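Local coordinates for protein activator of 2-hydroxyisocaproyl-CoA dehydratase (Clostridium difficile, PDB 4EHU) that activates the radical enzyme (R)-2-hydroxyisocaproyl-CoA dehydratase by passing it one electron from a [4Fe-4S] cluster shared by its homodimer, with concomitant hydrolysis of ATP, at residues Lys138-Asp143 against Ser170-His175; Ser192-Val197 against Val223-Arg228; Ala105-Leu110 against Ser198-Arg203. One frame throughout, in Å; residues are numbered along the deposited sequence.

Contact 1: Lys138-Asp143 against Ser170-His175; sequences KIIEVD and SEVISH
A small, wholly apolar helix-to-helix contact joins I139 and I140, in the last turn of helix 130-140, to V172 and I173 of helix 165-177, far out from the centre of the chain. I140 makes the shorter approach: its CG2 lies 3.6 Å from CG1 of V172, the two side chains meeting at a slant. CG1 of I140 sits between its own backbone N and carbonyl carbon (chi1 65°), while the touching CG2 branch stands anti to that carbonyl carbon. One residue back, CG2 of I139 comes 3.7 Å from CG1 of I173, and here the side chains cross at about a right angle. The same CG2 reaches V172 only loosely, with CG1 4.5 Å away. Just beyond this pair the first helix stops in a Schellman motif. E141, at positive phi, is its C-prime residue: V142 N bonds back into the helix, and E141 N makes a weak 3.3 Å bond to K138 O. The chain then turns off towards helix 147-151, where V142 rests on L147 and I150. Helix 182-204 backs the buried side, I182 and V186 packing on I140 and I185 on V172. S170 OG is hydrogen-bonded to R131 of the second subunit.

Contact 2: Ser192-Val197 against Val223-Arg228; sequences SVAKRV and VRAMAR. With ACT (acetate ion), chain I.
NH2 of R224 gives two hydrogen bonds, one to acetate O at 2.9 Å and one to the carbonyl O of G148. NE adds bonds to both acetate oxygens, the one to OXT 3.1 Å long, and NH1 bonds weakly to S220; the acetate carbon lies in the guanidinium plane, at its edge. The acetate, probably from the crystallisation liquor, is held by S151 as well. Across the helix pair itself no hydrogen bond forms. CB of A194 meets CB of A225 at 3.6 Å, small side chains that let the backbones close to 5.0 Å between the CA atoms of A194 and M226. M226 is bent at both chi2 (-72°) and chi3 (-59°), folding its end back onto the other helix: SD comes 3.5 Å from A194 O, and CE lies 3.8 Å from CG1 of V197, the side chains crossing at about a right angle. I98 touches both V197 and M226, and I234 adds to the packing on M226. The axes of the two segments pass 8.6 Å apart at -44°, an alanine-lined crossing of helices 182-204 and 220-230, which lie against the sheet containing strands 96-100 and 234-235 in this actin-fold ATPase.

Contact 3: Ala105-Leu110 against Ser198-Arg203; sequences AKVLKL and SSLVKR
Strand 105-110 and helix segment 198-203 run nearly the same way, their axes 20° apart and 8.8 Å at closest approach, with V107 CA 6.4 Å from V201 CA. V107 carries most of the contact. Its CB points at the helix, and chi1 of -180° sets CG1 opposite the backbone N, which turns CG2, anti to the carbonyl carbon, onto the helix. This one methyl meets two successive helix residues: CB of L200 at 3.9 Å and CG2 of V201 at 4.0 Å. The two partners come in differently, L200 at a slant to the valine and V201 at about a right angle to it. L200 also reaches back toward the N-terminal end of the strand, its CD1 lying 4.1 Å from A105 O, a loose approach to a carbonyl whose residue is already tied by backbone bonds to N122 of the neighbouring strand. No hydrogen bond links strand and helix, so the interface rests on these buried aliphatic groups. Around them the packing continues: V197, one turn before V201 in the same helix, lies on A105, and I204 lies on V107. V201 also touches I98 of strand 96-100 and I230 of helix 220-230. The other face of the strand has a different character. K106 points away from the helix, and its NZ forms salt bridges with D104 and E79; D104 belongs to the ATP site, so this lysine probably helps to position it. Strand 105-110 is bonded antiparallel to 96-100 on one side and to 116-122 on the other. Their mixed sheet is one of the two of order 3-2-1-4-5 on which the actin fold is built, here with helix 182-204 packed along a face.

Overall arrangement
Helix 182-204 ties the three contacts together: it supplies one side of contact 2 and of contact 3, and its first turns back the isoleucine and valine of contact 1. Contacts 2 and 3 are buried and run into each other, M226 CE lying 4.2 Å from V201 CG2, so that sheet, long helix and helix 220-230 form one continuous core. Contact 1 is peripheral and only partly buried, its centre 19 Å from that of contact 2 and 28 Å from that of contact 3, though its second helix directly precedes 182-204. All three are apolar across the interface, but branched aliphatics meet in 1 and 3, whereas alanines and a folded methionine permit closer backbones in 2.

Contact 1: Lys138-Asp143 against Ser170-His175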
loop_
_atom_site.group_PDB
_atom_site.type_symbol
_atom_site.label_atom_id
_atom_site.label_comp_id
_atom_site.label_asym_id
_atom_site.label_seq_id
_atom_site.Cartn_x
_atom_site.Cartn_y
_atom_site.Cartn_z
ATOM N N LYS A 138 -9.640 -10.117 -7.503
ATOM C CA LYS A 138 -9.800 -11.301 -6.670
ATOM C C LYS A 138 -10.982 -11.134 -5.724
ATOM O O LYS A 138 -11.777 -12.054 -5.533
ATOM C CB LYS A 138 -8.514 -11.570 -5.881
ATOM C CG LYS A 138 -8.517 -12.840 -5.047
ATOM C CD LYS A 138 -7.191 -12.982 -4.302
ATOM C CE LYS A 138 -7.078 -14.314 -3.567
ATOM N NZ LYS A 138 -5.769 -14.459 -2.855
ATOM N N ILE A 139 -11.117 -9.947 -5.146
ATOM C CA ILE A 139 -12.170 -9.704 -4.168
ATOM C C ILE A 139 -13.557 -9.681 -4.794
ATOM O O ILE A 139 -14.522 -10.190 -4.211
ATOM C CB ILE A 139 -11.941 -8.379 -3.446
ATOM C CG1 ILE A 139 -10.586 -8.411 -2.760
ATOM C CG2 ILE A 139 -13.039 -8.132 -2.419
ATOM C CD1 ILE A 139 -10.125 -7.059 -2.340
ATOM N N ILE A 140 -13.671 -9.080 -5.978
ATOM C CA ILE A 140 -14.967 -8.997 -6.642
ATOM C C ILE A 140 -15.225 -10.240 -7.497
ATOM O O ILE A 140 -16.289 -10.387 -8.079
ATOM C CB ILE A 140 -15.086 -7.719 -7.483
ATOM C CG1 ILE A 140 -14.094 -7.740 -8.640
ATOM C CG2 ILE A 140 -14.860 -6.480 -6.607
ATOM C CD1 ILE A 140 -14.271 -6.569 -9.585
ATOM N N GLU A 141 -14.241 -11.133 -7.531
ATOM C CA GLU A 141 -14.335 -12.420 -8.210
ATOM C C GLU A 141 -14.618 -12.310 -9.710
ATOM O O GLU A 141 -15.521 -12.950 -10.236
ATOM C CB GLU A 141 -15.359 -13.313 -7.502
ATOM C CG GLU A 141 -15.001 -13.514 -6.039
ATOM C CD GLU A 141 -15.949 -14.438 -5.308
ATOM O OE1 GLU A 141 -17.047 -14.704 -5.836
ATOM O OE2 GLU A 141 -15.589 -14.895 -4.203
ATOM N N VAL A 142 -13.819 -11.505 -10.395
ATOM C CA VAL A 142 -13.793 -11.530 -11.849
ATOM C C VAL A 142 -12.343 -11.539 -12.290
ATOM O O VAL A 142 -11.462 -11.138 -11.540
ATOM C CB VAL A 142 -14.509 -10.322 -12.459
ATOM C CG1 VAL A 142 -15.947 -10.246 -11.952
ATOM C CG2 VAL A 142 -13.753 -9.061 -12.147
ATOM N N ASP A 143 -12.077 -12.003 -13.501
ATOM C CA ASP A 143 -10.708 -12.020 -13.976
ATOM C C ASP A 143 -10.308 -10.599 -14.345
ATOM O O ASP A 143 -11.150 -9.793 -14.764
ATOM C CB ASP A 143 -10.570 -12.932 -15.193
ATOM C CG ASP A 143 -11.149 -14.312 -14.956
ATOM O OD1 ASP A 143 -11.241 -14.727 -13.781
ATOM O OD2 ASP A 143 -11.514 -14.980 -15.947
ATOM N N SER A 170 -11.133 -2.729 1.769
ATOM C CA SER A 170 -12.250 -2.725 2.717
ATOM C C SER A 170 -13.469 -1.972 2.176
ATOM O O SER A 170 -14.607 -2.384 2.411
ATOM C CB SER A 170 -11.814 -2.117 4.037
ATOM O OG SER A 170 -10.876 -2.965 4.668
ATOM N N GLU A 171 -13.249 -0.865 1.470
ATOM C CA GLU A 171 -14.388 -0.143 0.884
ATOM C C GLU A 171 -15.085 -0.980 -0.175
ATOM O O GLU A 171 -16.295 -0.958 -0.254
ATOM C CB GLU A 171 -13.983 1.209 0.261
ATOM C CG GLU A 171 -13.477 2.188 1.311
ATOM C CD GLU A 171 -13.165 3.564 0.728
ATOM O OE1 GLU A 171 -14.069 4.190 0.130
ATOM O OE2 GLU A 171 -12.013 4.011 0.868
ATOM N N VAL A 172 -14.312 -1.701 -0.976
ATOM C CA VAL A 172 -14.865 -2.522 -2.052
ATOM C C VAL A 172 -15.654 -3.686 -1.449
ATOM O O VAL A 172 -16.740 -4.009 -1.909
ATOM C CB VAL A 172 -13.750 -3.022 -3.005
ATOM C CG1 VAL A 172 -14.251 -4.121 -3.931
ATOM C CG2 VAL A 172 -13.205 -1.860 -3.823
ATOM N N ILE A 173 -15.118 -4.293 -0.401
ATOM C CA ILE A 173 -15.863 -5.316 0.330
ATOM C C ILE A 173 -17.196 -4.767 0.824
ATOM O O ILE A 173 -18.222 -5.433 0.723
ATOM C CB ILE A 173 -15.032 -5.877 1.489
ATOM C CG1 ILE A 173 -13.881 -6.694 0.916
ATOM C CG2 ILE A 173 -15.895 -6.747 2.427
ATOM C CD1 ILE A 173 -12.879 -7.169 1.956
ATOM N N SER A 174 -17.196 -3.540 1.332
ATOM C CA SER A 174 -18.424 -2.938 1.828
ATOM C C SER A 174 -19.411 -2.680 0.704
ATOM O O SER A 174 -20.619 -2.854 0.875
ATOM C CB SER A 174 -18.128 -1.639 2.565
ATOM O OG SER A 174 -17.477 -1.924 3.782
ATOM N N HIS A 175 -18.898 -2.247 -0.441
ATOM C CA HIS A 175 -19.747 -2.021 -1.598
ATOM C C HIS A 175 -20.392 -3.320 -2.056
ATOM O O HIS A 175 -21.562 -3.334 -2.428
ATOM C CB HIS A 175 -18.956 -1.397 -2.741
ATOM C CG HIS A 175 -18.643 0.056 -2.555
ATOM N ND1 HIS A 175 -19.606 1.002 -2.270
ATOM C CD2 HIS A 175 -17.477 0.734 -2.687
ATOM C CE1 HIS A 175 -19.042 2.196 -2.207
ATOM N NE2 HIS A 175 -17.749 2.060 -2.451
#

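Contact 2: Ser192-Val197 against Val223-Arg228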
loop_
_atom_site.group_PDB
_atom_site.type_symbol
_atom_site.label_atom_id
_atom_site.label_comp_id
_atom_site.label_asym_id
_atom_site.label_seq_id
_atom_site.Cartn_x
_atom_site.Cartn_y
_atom_site.Cartn_z
ATOM N N SER A 192 -9.682 5.021 -9.157
ATOM C CA SER A 192 -8.600 5.043 -8.156
ATOM C C SER A 192 -7.218 4.958 -8.802
ATOM O O SER A 192 -6.328 5.754 -8.499
ATOM C CB SER A 192 -8.772 3.889 -7.177
ATOM O OG SER A 192 -9.889 4.126 -6.345
ATOM N N VAL A 193 -7.037 4.003 -9.707
ATOM C CA VAL A 193 -5.727 3.805 -10.325
ATOM C C VAL A 193 -5.411 5.032 -11.167
ATOM O O VAL A 193 -4.310 5.583 -11.098
ATOM C CB VAL A 193 -5.732 2.553 -11.198
ATOM C CG1 VAL A 193 -4.463 2.498 -12.102
ATOM C CG2 VAL A 193 -5.860 1.321 -10.305
ATOM N N ALA A 194 -6.402 5.477 -11.939
ATOM C CA ALA A 194 -6.187 6.561 -12.877
ATOM C C ALA A 194 -5.856 7.861 -12.167
ATOM O O ALA A 194 -5.032 8.629 -12.651
ATOM C CB ALA A 194 -7.433 6.730 -13.807
ATOM N N LYS A 195 -6.483 8.117 -11.024
ATOM C CA LYS A 195 -6.155 9.319 -10.263
ATOM C C LYS A 195 -4.715 9.287 -9.792
ATOM O O LYS A 195 -4.023 10.291 -9.839
ATOM C CB LYS A 195 -7.087 9.483 -9.064
ATOM C CG LYS A 195 -8.449 9.993 -9.526
ATOM C CD LYS A 195 -9.343 10.417 -8.388
ATOM C CE LYS A 195 -10.630 11.072 -8.930
ATOM N NZ LYS A 195 -10.377 12.258 -9.816
ATOM N N ARG A 196 -4.258 8.125 -9.359
ATOM C CA ARG A 196 -2.904 8.046 -8.823
ATOM C C ARG A 196 -1.828 8.181 -9.904
ATOM O O ARG A 196 -0.789 8.822 -9.676
ATOM C CB ARG A 196 -2.721 6.754 -8.045
ATOM C CG ARG A 196 -1.345 6.605 -7.486
ATOM C CD ARG A 196 -1.317 5.605 -6.365
ATOM N NE ARG A 196 0.072 5.283 -6.059
ATOM C CZ ARG A 196 0.871 6.073 -5.356
ATOM N NH1 ARG A 196 0.419 7.226 -4.875
ATOM N NH2 ARG A 196 2.133 5.720 -5.140
ATOM N N VAL A 197 -2.062 7.587 -11.070
ATOM C CA VAL A 197 -1.084 7.669 -12.157
ATOM C C VAL A 197 -1.220 9.015 -12.858
ATOM O O VAL A 197 -0.218 9.625 -13.216
ATOM C CB VAL A 197 -1.258 6.512 -13.117
ATOM C CG1 VAL A 197 -0.243 6.600 -14.276
ATOM C CG2 VAL A 197 -1.057 5.197 -12.348
ATOM N N VAL A 223 -7.551 2.650 -19.479
ATOM C CA VAL A 223 -7.224 3.593 -20.536
ATOM C C VAL A 223 -8.275 4.720 -20.577
ATOM O O VAL A 223 -7.913 5.899 -20.602
ATOM C CB VAL A 223 -7.099 2.906 -21.890
ATOM C CG1 VAL A 223 -6.832 3.948 -22.991
ATOM C CG2 VAL A 223 -5.949 1.868 -21.825
ATOM N N ARG A 224 -9.559 4.368 -20.554
ATOM C CA ARG A 224 -10.610 5.393 -20.609
ATOM C C ARG A 224 -10.544 6.326 -19.394
ATOM O O ARG A 224 -10.671 7.544 -19.538
ATOM C CB ARG A 224 -11.998 4.751 -20.681
ATOM C CG ARG A 224 -12.286 4.108 -22.018
ATOM C CD ARG A 224 -13.750 3.662 -22.102
ATOM N NE ARG A 224 -14.128 2.730 -21.045
ATOM C CZ ARG A 224 -13.970 1.407 -21.102
ATOM N NH1 ARG A 224 -13.447 0.844 -22.182
ATOM N NH2 ARG A 224 -14.352 0.651 -20.074
ATOM N N ALA A 225 -10.351 5.765 -18.200
ATOM C CA ALA A 225 -10.283 6.580 -16.988
ATOM C C ALA A 225 -9.064 7.496 -17.031
ATOM O O ALA A 225 -9.140 8.658 -16.618
ATOM C CB ALA A 225 -10.241 5.693 -15.764
ATOM N N MET A 226 -7.928 6.975 -17.506
ATOM C CA MET A 226 -6.749 7.820 -17.638
ATOM C C MET A 226 -6.955 8.963 -18.601
ATOM O O MET A 226 -6.581 10.089 -18.295
ATOM C CB MET A 226 -5.536 7.001 -18.104
ATOM C CG MET A 226 -4.950 6.225 -16.965
ATOM S SD MET A 226 -4.053 7.261 -15.743
ATOM C CE MET A 226 -2.790 8.033 -16.714
ATOM N N ALA A 227 -7.534 8.691 -19.768
ATOM C CA ALA A 227 -7.704 9.737 -20.763
ATOM C C ALA A 227 -8.616 10.815 -20.180
ATOM O O ALA A 227 -8.429 12.001 -20.428
ATOM C CB ALA A 227 -8.285 9.167 -22.046
ATOM N N ARG A 228 -9.604 10.380 -19.398
ATOM C CA ARG A 228 -10.498 11.315 -18.722
ATOM C C ARG A 228 -9.713 12.178 -17.720
ATOM O O ARG A 228 -9.818 13.414 -17.732
ATOM C CB ARG A 228 -11.615 10.546 -18.007
ATOM C CG ARG A 228 -12.620 11.436 -17.262
ATOM C CD ARG A 228 -13.528 10.605 -16.361
ATOM N NE ARG A 228 -12.756 10.086 -15.225
ATOM C CZ ARG A 228 -12.792 8.833 -14.776
ATOM N NH1 ARG A 228 -13.577 7.934 -15.354
ATOM N NH2 ARG A 228 -12.015 8.468 -13.746
HETATM C C ACT I . -15.938 3.340 -18.005
HETATM O O ACT I . -15.026 2.482 -17.937
HETATM O OXT ACT I . -16.320 3.694 -19.153
HETATM C CH3 ACT I . -16.568 3.903 -16.763
#

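Contact 3: Ala105-Leu110 against Ser198-Arg203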
loop_
_atom_site.group_PDB
_atom_site.type_symbol
_atom_site.label_atom_id
_atom_site.label_comp_id
_atom_site.label_asym_id
_atom_site.label_seq_id
_atom_site.Cartn_x
_atom_site.Cartn_y
_atom_site.Cartn_z
ATOM N N ALA A 105 4.465 2.107 -11.654
ATOM C CA ALA A 105 3.963 2.847 -12.796
ATOM C C ALA A 105 5.011 3.873 -13.114
ATOM O O ALA A 105 5.530 4.553 -12.218
ATOM C CB ALA A 105 2.667 3.542 -12.455
ATOM N N LYS A 106 5.372 3.939 -14.384
ATOM C CA LYS A 106 6.422 4.817 -14.835
ATOM C C LYS A 106 5.869 5.803 -15.827
ATOM O O LYS A 106 5.091 5.431 -16.712
ATOM C CB LYS A 106 7.513 3.993 -15.525
ATOM C CG LYS A 106 8.272 3.059 -14.577
ATOM C CD LYS A 106 9.288 2.241 -15.382
ATOM C CE LYS A 106 10.402 1.716 -14.464
ATOM N NZ LYS A 106 9.959 0.544 -13.652
ATOM N N VAL A 107 6.269 7.059 -15.702
ATOM C CA VAL A 107 5.910 8.050 -16.693
ATOM C C VAL A 107 7.159 8.672 -17.279
ATOM O O VAL A 107 8.000 9.236 -16.557
ATOM C CB VAL A 107 5.001 9.143 -16.112
ATOM C CG1 VAL A 107 4.648 10.153 -17.192
ATOM C CG2 VAL A 107 3.741 8.513 -15.537
ATOM N N LEU A 108 7.289 8.531 -18.593
ATOM C CA LEU A 108 8.463 8.984 -19.315
ATOM C C LEU A 108 8.074 10.157 -20.170
ATOM O O LEU A 108 7.053 10.103 -20.907
ATOM C CB LEU A 108 8.975 7.877 -20.253
ATOM C CG LEU A 108 9.678 6.661 -19.648
ATOM C CD1 LEU A 108 8.726 5.796 -18.836
ATOM C CD2 LEU A 108 10.309 5.846 -20.810
ATOM N N LYS A 109 8.877 11.203 -20.120
ATOM C CA LYS A 109 8.746 12.293 -21.064
ATOM C C LYS A 109 9.924 12.207 -22.011
ATOM O O LYS A 109 11.068 12.090 -21.582
ATOM C CB LYS A 109 8.731 13.652 -20.354
ATOM C CG LYS A 109 8.765 14.825 -21.309
ATOM C CD LYS A 109 8.627 16.156 -20.577
ATOM C CE LYS A 109 7.872 17.180 -21.401
ATOM N NZ LYS A 109 6.439 17.264 -21.001
ATOM N N LEU A 110 9.649 12.245 -23.308
ATOM C CA LEU A 110 10.699 12.102 -24.312
ATOM C C LEU A 110 10.866 13.398 -25.087
ATOM O O LEU A 110 9.901 14.151 -25.254
ATOM C CB LEU A 110 10.327 11.005 -25.319
ATOM C CG LEU A 110 9.954 9.654 -24.717
ATOM C CD1 LEU A 110 9.637 8.651 -25.840
ATOM C CD2 LEU A 110 11.079 9.138 -23.826
ATOM N N SER A 198 -2.445 9.532 -12.981
ATOM C CA SER A 198 -2.602 10.837 -13.633
ATOM C C SER A 198 -1.907 11.959 -12.870
ATOM O O SER A 198 -1.485 12.932 -13.478
ATOM C CB SER A 198 -4.078 11.200 -13.872
ATOM O OG SER A 198 -4.761 11.374 -12.663
ATOM N N SER A 199 -1.778 11.832 -11.549
ATOM C CA SER A 199 -1.082 12.841 -10.772
ATOM C C SER A 199 0.387 12.902 -11.221
ATOM O O SER A 199 0.975 13.983 -11.303
ATOM C CB SER A 199 -1.166 12.527 -9.280
ATOM O OG SER A 199 -0.351 13.408 -8.526
ATOM N N LEU A 200 0.972 11.744 -11.510
ATOM C CA LEU A 200 2.360 11.714 -11.991
ATOM C C LEU A 200 2.451 12.378 -13.356
ATOM O O LEU A 200 3.346 13.188 -13.614
ATOM C CB LEU A 200 2.888 10.286 -12.136
ATOM C CG LEU A 200 2.912 9.398 -10.915
ATOM C CD1 LEU A 200 3.565 8.087 -11.319
ATOM C CD2 LEU A 200 3.679 10.079 -9.782
ATOM N N VAL A 201 1.520 12.031 -14.247
ATOM C CA VAL A 201 1.519 12.622 -15.568
ATOM C C VAL A 201 1.399 14.137 -15.508
ATOM O O VAL A 201 2.096 14.854 -16.215
ATOM C CB VAL A 201 0.331 12.067 -16.407
ATOM C CG1 VAL A 201 0.259 12.764 -17.744
ATOM C CG2 VAL A 201 0.494 10.573 -16.582
ATOM N N LYS A 202 0.483 14.637 -14.678
ATOM C CA LYS A 202 0.287 16.075 -14.556
ATOM C C LYS A 202 1.535 16.772 -13.995
ATOM O O LYS A 202 1.880 17.879 -14.397
ATOM C CB LYS A 202 -0.948 16.342 -13.696
ATOM C CG LYS A 202 -2.236 15.879 -14.408
ATOM C CD LYS A 202 -3.489 16.090 -13.538
ATOM C CE LYS A 202 -4.750 15.644 -14.274
ATOM N NZ LYS A 202 -6.014 15.814 -13.499
ATOM N N ARG A 203 2.222 16.108 -13.083
ATOM C CA ARG A 203 3.480 16.650 -12.549
ATOM C C ARG A 203 4.539 16.810 -13.644
ATOM O O ARG A 203 5.253 17.822 -13.686
ATOM C CB ARG A 203 3.972 15.774 -11.391
ATOM C CG ARG A 203 3.200 15.972 -10.085
ATOM C CD ARG A 203 3.510 14.872 -9.058
ATOM N NE ARG A 203 4.917 14.874 -8.655
ATOM C CZ ARG A 203 5.525 13.868 -8.027
ATOM N NH1 ARG A 203 6.816 13.959 -7.702
ATOM N NH2 ARG A 203 4.849 12.769 -7.726
#